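Local atomic coordinates of NLP/P60 family protein (Bacillus cereus ATCC 10987, PDB entry 3H41), a protein that probably cleaves gamma-D-glutamyl-L-lysine bonds in cell-wall murein peptides, as a cysteine peptidase of the NlpC/P60 family, releasing L-Ala-gamma-D-Glu dipeptides. Residues E61-L65 and V84-P88. Numbering follows the deposited sequence.
Sequences ETQAL and VHGQP. With ALA (alanine), chain B.
Strand residues T62 to A64 run past the type II beta turn V84–Q87 at side-chain distance, the CA atoms of A64 and V84 lying 6.9 Å apart, and no backbone-to-backbone hydrogen bond joins the two segments. The bridge is instead made by Q87, whose outstretched chain brings its carboxamide to the strand. Its NE2 donates to the backbone O of Q63 at 2.9 Å, nearly straight (167°) and close to the amide plane of Q87. Its OE1 accepts from T62 OG1 at 2.7 Å, the hydroxyl tilted 21° from that carbonyl's plane. Glutamine suits the place because one flat group offers both a donor and an acceptor, and the two bonds fix which way round it sits. With chi1 at -169°, T62 holds OG1 opposite its backbone N, where it reaches Q87 OE1; R233 also hydrogen-bonds this oxygen. Next along the strand, the small methyl of A64 rests between the two branches of V84, with CB 3.9 Å from CG1 and 4.1 Å from CG2. Q63 sets off away from the loop, and its OE1 and NE2 hydrogen-bond T209 N and T17 OG1. On the same strand, the O of E61 accepts a hydrogen bond from N of the bound alanine (2.7 Å), which D234 also binds, while the E61 carboxylate forms a salt bridge with R91. The contact thus ties a loop of the SH3-family domain to the strand that receives the substrate's amino end: T62 OG1 meets the acceptor of the buried amide and Q63 O meets its donor.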
# COMPACT_ATOMS: atom_id res chain seq x y z
N GLU A 61 7.67 2.13 9.16
CA GLU A 61 6.63 1.21 9.57
C GLU A 61 5.76 0.78 8.42
O GLU A 61 5.60 -0.40 8.17
CB GLU A 61 5.76 1.89 10.63
CG GLU A 61 6.47 2.15 11.94
CD GLU A 61 6.64 0.89 12.79
OE1 GLU A 61 6.53 -0.26 12.27
OE2 GLU A 61 6.88 1.06 14.00
N THR A 62 5.16 1.76 7.73
CA THR A 62 4.23 1.48 6.66
C THR A 62 3.96 2.77 5.89
O THR A 62 4.54 3.80 6.17
CB THR A 62 2.90 0.87 7.17
OG1 THR A 62 2.12 0.39 6.05
CG2 THR A 62 2.12 1.90 8.00
N GLN A 63 3.09 2.70 4.90
CA GLN A 63 2.58 3.91 4.29
C GLN A 63 1.08 3.81 4.24
O GLN A 63 0.54 2.70 4.15
CB GLN A 63 3.13 4.07 2.87
CG GLN A 63 4.65 4.42 2.79
CD GLN A 63 5.09 4.55 1.35
OE1 GLN A 63 4.66 3.77 0.48
NE2 GLN A 63 5.93 5.57 1.06
N ALA A 64 0.41 4.97 4.32
CA ALA A 64 -1.06 5.03 4.28
C ALA A 64 -1.46 5.96 3.16
O ALA A 64 -0.82 7.01 2.96
CB ALA A 64 -1.62 5.52 5.62
N LEU A 65 -2.50 5.59 2.42
CA LEU A 65 -2.92 6.39 1.26
C LEU A 65 -3.91 7.52 1.57
O LEU A 65 -4.68 7.45 2.53
CB LEU A 65 -3.55 5.49 0.20
CG LEU A 65 -2.74 4.29 -0.32
CD1 LEU A 65 -3.49 3.52 -1.44
CD2 LEU A 65 -1.34 4.74 -0.76
N VAL A 84 -3.06 3.05 11.73
CA VAL A 84 -3.65 3.03 10.40
C VAL A 84 -4.70 1.94 10.31
O VAL A 84 -4.42 0.74 10.41
CB VAL A 84 -2.59 2.82 9.28
CG1 VAL A 84 -3.29 2.83 7.87
CG2 VAL A 84 -1.44 3.91 9.37
N HIS A 85 -5.94 2.36 10.11
CA HIS A 85 -7.03 1.40 10.04
C HIS A 85 -6.87 0.66 8.71
O HIS A 85 -6.50 1.26 7.68
CB HIS A 85 -8.39 2.11 10.03
CG HIS A 85 -8.69 2.91 11.28
ND1 HIS A 85 -9.96 3.37 11.57
CD2 HIS A 85 -7.90 3.30 12.30
CE1 HIS A 85 -9.94 4.02 12.72
NE2 HIS A 85 -8.70 4.01 13.18
N GLY A 86 -7.16 -0.63 8.74
CA GLY A 86 -7.20 -1.42 7.52
C GLY A 86 -5.88 -2.06 7.16
O GLY A 86 -5.77 -2.68 6.10
N GLN A 87 -4.90 -1.95 8.06
CA GLN A 87 -3.63 -2.61 7.91
C GLN A 87 -3.41 -3.51 9.11
O GLN A 87 -2.83 -3.10 10.12
CB GLN A 87 -2.51 -1.58 7.73
CG GLN A 87 -2.63 -0.83 6.39
CD GLN A 87 -1.38 -0.03 6.06
OE1 GLN A 87 -0.39 -0.07 6.80
NE2 GLN A 87 -1.43 0.74 4.97
N PRO A 88 -3.91 -4.74 9.03
CA PRO A 88 -3.86 -5.59 10.24
C PRO A 88 -2.44 -5.95 10.70
O PRO A 88 -1.54 -6.16 9.88
CB PRO A 88 -4.62 -6.84 9.82
CG PRO A 88 -5.52 -6.38 8.70
CD PRO A 88 -4.67 -5.40 7.95
N ALA B . 6.32 -3.01 8.16
CA ALA B . 7.29 -3.19 7.00
C ALA B . 7.89 -4.60 7.01
O ALA B . 8.01 -5.21 8.07
CB ALA B . 8.42 -2.17 7.07